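Local coordinates for mandelate racemase/muconate lactonizing enzyme family protein (Roseovarius sp. TM1035, PDB 3T9P) that is probably an isomerase of the mandelate racemase/muconate lactonizing enzyme family, within the enolase superfamily, at residues A[164-172]-A[185-196]. Sequence-based numbering, arbitrary orientation.
Sequences TAFKWRVGA and TEAVVPTVSRAL
Val192 sets its methyl CG1 over one face of the Trp168 indole, 3.6 Å from the centroid of the six-membered ring and almost on the ring normal, a CH-pi contact. With CG1 anti to the backbone N (chi1 174°), the branched valine lays this methyl on the ring while its CB rests near CE2. Leu196, one turn further along helix 184-196, repeats the pattern on Phe166: CD2 stands 3.8 Å from the centroid of the phenyl ring, and CD1 leans against Phe166 CB. Apolar contacts extend the seam the other way, where Val188 CG2 lies 3.6 Å from Trp168 CD1 and Val170 CG1 meets Val189 CG2. Strand 165-169 and the helical segment 185-196 run nearly antiparallel (163°), as the first two elements of a beta-alpha-beta unit completed by strand 201-205, in the modified TIM barrel that forms the C-terminal domain of enolase-superfamily proteins. Phe166 and Trp168 alternate with Lys167, which points the other way and forms a salt bridge with Glu231. Two hydrogen bonds add polar ties. Trp168 NE1 reaches Val188 O weakly (3.3 Å). At Trp168 an alanine would probably leave a gap beside Val192 and Val188 O without this N-H partner. Beyond the strand, Gly171 N donates to Thr185 OG1 at 3.0 Å, nearly straight (169°). Glycine suits this spot because its phi is positive, and threonine because its hydroxyl accepts the bond while CG2 packs against Val170 CB.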
ATOM      1  N   THR A 164      25.226   7.036 -24.055  1.00 15.79           N
ATOM      2  CA  THR A 164      26.491   7.206 -23.387  1.00 17.87           C
ATOM      3  C   THR A 164      26.355   6.959 -21.879  1.00 16.53           C
ATOM      4  O   THR A 164      27.227   7.297 -21.081  1.00 17.18           O
ATOM      5  CB  THR A 164      27.147   8.624 -23.609  1.00 20.31           C
ATOM      6  OG1 THR A 164      26.185   9.611 -23.253  1.00 19.57           O
ATOM      7  CG2 THR A 164      27.568   8.886 -25.103  1.00 21.90           C
ATOM      8  N   ALA A 165      25.280   6.263 -21.491  1.00 16.43           N
ATOM      9  CA  ALA A 165      25.117   5.892 -20.106  1.00 14.02           C
ATOM     10  C   ALA A 165      24.361   4.529 -20.151  1.00 12.96           C
ATOM     11  O   ALA A 165      23.506   4.343 -21.037  1.00 13.92           O
ATOM     12  CB  ALA A 165      24.222   6.935 -19.359  1.00 14.07           C
ATOM     13  N   PHE A 166      24.698   3.650 -19.214  1.00 13.16           N
ATOM     14  CA  PHE A 166      24.168   2.249 -19.197  1.00 13.36           C
ATOM     15  C   PHE A 166      23.966   1.767 -17.779  1.00 13.80           C
ATOM     16  O   PHE A 166      24.801   1.989 -16.951  1.00 11.87           O
ATOM     17  CB  PHE A 166      25.230   1.309 -19.860  1.00 14.68           C
ATOM     18  CG  PHE A 166      25.356   1.549 -21.333  1.00 15.34           C
ATOM     19  CD1 PHE A 166      26.182   2.577 -21.785  1.00 19.36           C
ATOM     20  CD2 PHE A 166      24.642   0.748 -22.282  1.00 18.70           C
ATOM     21  CE1 PHE A 166      26.310   2.818 -23.177  1.00 19.85           C
ATOM     22  CE2 PHE A 166      24.725   0.994 -23.703  1.00 20.31           C
ATOM     23  CZ  PHE A 166      25.546   2.074 -24.133  1.00 20.99           C
ATOM     24  N   LYS A 167      22.868   1.031 -17.517  1.00 13.35           N
ATOM     25  CA  LYS A 167      22.629   0.446 -16.214  1.00 12.56           C
ATOM     26  C   LYS A 167      22.398  -1.068 -16.406  1.00 12.57           C
ATOM     27  O   LYS A 167      21.677  -1.453 -17.298  1.00 13.35           O
ATOM     28  CB  LYS A 167      21.334   1.013 -15.609  1.00  9.71           C
ATOM     29  CG  LYS A 167      21.148   0.432 -14.128  1.00 15.70           C
ATOM     30  CD  LYS A 167      20.031   1.293 -13.438  1.00 15.68           C
ATOM     31  CE  LYS A 167      18.655   0.682 -13.656  1.00 18.51           C
ATOM     32  NZ  LYS A 167      17.681   1.565 -12.919  1.00 20.12           N
ATOM     33  N   TRP A 168      23.049  -1.841 -15.557  1.00 14.55           N
ATOM     34  CA  TRP A 168      22.847  -3.284 -15.452  1.00 17.43           C
ATOM     35  C   TRP A 168      22.680  -3.734 -13.991  1.00 17.13           C
ATOM     36  O   TRP A 168      22.549  -2.897 -13.060  1.00 16.45           O
ATOM     37  CB  TRP A 168      24.054  -3.990 -16.179  1.00 16.04           C
ATOM     38  CG  TRP A 168      25.429  -3.834 -15.680  1.00 16.38           C
ATOM     39  CD1 TRP A 168      26.152  -4.784 -14.980  1.00 17.33           C
ATOM     40  CD2 TRP A 168      26.308  -2.673 -15.803  1.00 16.53           C
ATOM     41  NE1 TRP A 168      27.441  -4.327 -14.772  1.00 19.96           N
ATOM     42  CE2 TRP A 168      27.548  -3.042 -15.271  1.00 18.67           C
ATOM     43  CE3 TRP A 168      26.197  -1.416 -16.458  1.00 18.25           C
ATOM     44  CZ2 TRP A 168      28.632  -2.150 -15.218  1.00 16.84           C
ATOM     45  CZ3 TRP A 168      27.267  -0.550 -16.459  1.00 18.79           C
ATOM     46  CH2 TRP A 168      28.533  -0.964 -15.892  1.00 15.12           C
ATOM     47  N   ARG A 169      22.592  -5.064 -13.803  1.00 15.45           N
ATOM     48  CA  ARG A 169      22.172  -5.616 -12.509  1.00 15.92           C
ATOM     49  C   ARG A 169      23.267  -6.307 -11.789  1.00 15.87           C
ATOM     50  O   ARG A 169      24.094  -7.000 -12.416  1.00 17.64           O
ATOM     51  CB  ARG A 169      21.034  -6.637 -12.636  1.00 13.62           C
ATOM     52  CG  ARG A 169      19.811  -6.122 -13.444  1.00 17.59           C
ATOM     53  CD  ARG A 169      19.016  -5.063 -12.722  1.00 17.88           C
ATOM     54  NE  ARG A 169      18.360  -4.159 -13.658  1.00 19.10           N
ATOM     55  CZ  ARG A 169      17.517  -3.195 -13.326  1.00 19.94           C
ATOM     56  NH1 ARG A 169      17.071  -2.365 -14.281  1.00 14.60           N
ATOM     57  NH2 ARG A 169      17.120  -3.046 -12.044  1.00 17.68           N
ATOM     58  N   VAL A 170      23.253  -6.131 -10.473  1.00 15.43           N
ATOM     59  CA  VAL A 170      24.093  -6.907  -9.579  1.00 16.56           C
ATOM     60  C   VAL A 170      23.203  -7.612  -8.528  1.00 16.38           C
ATOM     61  O   VAL A 170      22.018  -7.289  -8.402  1.00 16.08           O
ATOM     62  CB  VAL A 170      25.203  -6.040  -8.884  1.00 15.11           C
ATOM     63  CG1 VAL A 170      26.102  -5.429  -9.923  1.00 16.60           C
ATOM     64  CG2 VAL A 170      24.517  -4.871  -8.044  1.00 11.52           C
ATOM     65  N   GLY A 171      23.814  -8.577  -7.848  1.00 16.86           N
ATOM     66  CA  GLY A 171      23.183  -9.331  -6.784  1.00 19.08           C
ATOM     67  C   GLY A 171      22.017 -10.078  -7.462  1.00 20.10           C
ATOM     68  O   GLY A 171      22.025 -10.303  -8.667  1.00 18.99           O
ATOM     69  N   ALA A 172      21.099 -10.522  -6.609  1.00 21.47           N
ATOM     70  CA  ALA A 172      19.784 -11.178  -6.948  1.00 22.25           C
ATOM     71  C   ALA A 172      18.679 -10.331  -6.316  1.00 20.28           C
ATOM     72  O   ALA A 172      18.835  -9.789  -5.197  1.00 20.37           O
ATOM     73  CB  ALA A 172      19.784 -12.667  -6.466  1.00 21.20           C
ATOM     74  N   THR A 185      28.423 -11.157  -9.861  1.00 18.64           N
ATOM     75  CA  THR A 185      28.660  -9.754  -9.595  1.00 21.58           C
ATOM     76  C   THR A 185      30.133  -9.376  -9.796  1.00 22.45           C
ATOM     77  O   THR A 185      30.474  -8.399 -10.405  1.00 19.27           O
ATOM     78  CB  THR A 185      28.083  -9.379  -8.213  1.00 22.24           C
ATOM     79  OG1 THR A 185      26.660  -9.492  -8.253  1.00 24.16           O
ATOM     80  CG2 THR A 185      28.436  -8.011  -7.834  1.00 20.82           C
ATOM     81  N   GLU A 186      30.980 -10.246  -9.302  1.00 22.58           N
ATOM     82  CA  GLU A 186      32.459 -10.099  -9.418  1.00 23.05           C
ATOM     83  C   GLU A 186      32.892 -10.011 -10.846  1.00 21.66           C
ATOM     84  O   GLU A 186      33.797  -9.223 -11.150  1.00 23.93           O
ATOM     85  CB  GLU A 186      33.227 -11.212  -8.640  1.00 20.78           C
ATOM     86  CG  GLU A 186      33.174 -10.993  -7.160  1.00 25.99           C
ATOM     87  CD  GLU A 186      31.870 -11.531  -6.477  1.00 31.49           C
ATOM     88  OE1 GLU A 186      31.034 -12.218  -7.125  1.00 34.46           O
ATOM     89  OE2 GLU A 186      31.734 -11.289  -5.258  1.00 38.50           O
ATOM     90  N   ALA A 187      32.208 -10.704 -11.736  1.00 22.46           N
ATOM     91  CA  ALA A 187      32.472 -10.651 -13.144  1.00 21.50           C
ATOM     92  C   ALA A 187      31.770  -9.557 -13.935  1.00 21.76           C
ATOM     93  O   ALA A 187      32.438  -8.952 -14.883  1.00 19.69           O
ATOM     94  CB  ALA A 187      32.199 -11.993 -13.793  1.00 23.27           C
ATOM     95  N   VAL A 188      30.482  -9.314 -13.599  1.00 19.94           N
ATOM     96  CA  VAL A 188      29.621  -8.487 -14.474  1.00 20.03           C
ATOM     97  C   VAL A 188      30.124  -7.011 -14.350  1.00 19.71           C
ATOM     98  O   VAL A 188      30.019  -6.238 -15.293  1.00 20.12           O
ATOM     99  CB  VAL A 188      28.077  -8.632 -14.125  1.00 20.33           C
ATOM    100  CG1 VAL A 188      27.718  -7.782 -12.895  1.00 18.61           C
ATOM    101  CG2 VAL A 188      27.250  -8.225 -15.234  1.00 18.54           C
ATOM    102  N   VAL A 189      30.699  -6.663 -13.210  1.00 17.86           N
ATOM    103  CA  VAL A 189      30.976  -5.257 -12.907  1.00 18.77           C
ATOM    104  C   VAL A 189      32.183  -4.835 -13.812  1.00 19.80           C
ATOM    105  O   VAL A 189      32.019  -3.949 -14.709  1.00 18.72           O
ATOM    106  CB  VAL A 189      31.234  -5.037 -11.401  1.00 17.28           C
ATOM    107  CG1 VAL A 189      31.887  -3.639 -11.116  1.00 18.43           C
ATOM    108  CG2 VAL A 189      29.955  -5.203 -10.542  1.00 16.29           C
ATOM    109  N   PRO A 190      33.345  -5.557 -13.663  1.00 19.24           N
ATOM    110  CA  PRO A 190      34.509  -5.173 -14.558  1.00 21.13           C
ATOM    111  C   PRO A 190      34.301  -5.550 -16.008  1.00 21.49           C
ATOM    112  O   PRO A 190      34.651  -4.776 -16.920  1.00 22.44           O
ATOM    113  CB  PRO A 190      35.751  -5.887 -13.894  1.00 20.95           C
ATOM    114  CG  PRO A 190      35.201  -7.111 -13.156  1.00 20.59           C
ATOM    115  CD  PRO A 190      33.776  -6.448 -12.569  1.00 17.16           C
ATOM    116  N   THR A 191      33.628  -6.661 -16.276  1.00 18.92           N
ATOM    117  CA  THR A 191      33.449  -6.993 -17.689  1.00 19.54           C
ATOM    118  C   THR A 191      32.670  -5.992 -18.518  1.00 19.30           C
ATOM    119  O   THR A 191      33.023  -5.735 -19.676  1.00 18.77           O
ATOM    120  CB  THR A 191      32.782  -8.470 -17.824  1.00 20.12           C
ATOM    121  OG1 THR A 191      33.620  -9.375 -17.133  1.00 17.52           O
ATOM    122  CG2 THR A 191      32.555  -8.892 -19.230  1.00 20.73           C
ATOM    123  N   VAL A 192      31.517  -5.552 -18.019  1.00 18.32           N
ATOM    124  CA  VAL A 192      30.678  -4.622 -18.780  1.00 18.23           C
ATOM    125  C   VAL A 192      31.390  -3.229 -18.829  1.00 19.39           C
ATOM    126  O   VAL A 192      31.471  -2.573 -19.887  1.00 18.69           O
ATOM    127  CB  VAL A 192      29.245  -4.544 -18.145  1.00 17.61           C
ATOM    128  CG1 VAL A 192      28.396  -3.471 -18.836  1.00 19.53           C
ATOM    129  CG2 VAL A 192      28.565  -5.881 -18.326  1.00 16.45           C
ATOM    130  N   SER A 193      31.942  -2.838 -17.702  1.00 21.12           N
ATOM    131  CA  SER A 193      32.595  -1.547 -17.590  1.00 22.81           C
ATOM    132  C   SER A 193      33.814  -1.430 -18.555  1.00 22.77           C
ATOM    133  O   SER A 193      33.916  -0.416 -19.301  1.00 22.54           O
ATOM    134  CB  SER A 193      33.080  -1.343 -16.158  1.00 22.75           C
ATOM    135  OG  SER A 193      33.810  -0.114 -16.081  1.00 24.39           O
ATOM    136  N   ARG A 194      34.693  -2.455 -18.589  1.00 21.74           N
ATOM    137  CA  ARG A 194      35.837  -2.388 -19.530  1.00 23.66           C
ATOM    138  C   ARG A 194      35.337  -2.487 -20.943  1.00 23.10           C
ATOM    139  O   ARG A 194      35.866  -1.800 -21.768  1.00 26.35           O
ATOM    140  CB  ARG A 194      36.947  -3.405 -19.202  1.00 23.34           C
ATOM    141  CG  ARG A 194      37.551  -3.316 -17.713  1.00 31.18           C
ATOM    142  CD  ARG A 194      38.497  -4.517 -17.350  1.00 39.17           C
ATOM    143  NE  ARG A 194      39.759  -4.374 -18.094  1.00 50.98           N
ATOM    144  CZ  ARG A 194      40.017  -4.887 -19.308  1.00 57.23           C
ATOM    145  NH1 ARG A 194      39.131  -5.663 -19.932  1.00 60.73           N
ATOM    146  NH2 ARG A 194      41.188  -4.662 -19.906  1.00 58.21           N
ATOM    147  N   ALA A 195      34.302  -3.278 -21.274  1.00 20.31           N
ATOM    148  CA  ALA A 195      33.825  -3.294 -22.668  1.00 20.87           C
ATOM    149  C   ALA A 195      33.320  -1.902 -23.055  1.00 20.42           C
ATOM    150  O   ALA A 195      33.569  -1.453 -24.154  1.00 17.94           O
ATOM    151  CB  ALA A 195      32.701  -4.323 -22.910  1.00 20.31           C
ATOM    152  N   LEU A 196      32.599  -1.215 -22.116  1.00 21.05           N
ATOM    153  CA  LEU A 196      31.905   0.039 -22.512  1.00 19.82           C
ATOM    154  C   LEU A 196      32.976   1.113 -22.707  1.00 20.47           C
ATOM    155  O   LEU A 196      32.823   1.980 -23.597  1.00 22.41           O
ATOM    156  CB  LEU A 196      30.950   0.497 -21.409  1.00 17.92           C
ATOM    157  CG  LEU A 196      29.587  -0.188 -21.352  1.00 18.78           C
ATOM    158  CD1 LEU A 196      28.820   0.347 -20.121  1.00 17.90           C
ATOM    159  CD2 LEU A 196      28.799   0.092 -22.668  1.00 22.77           C
TER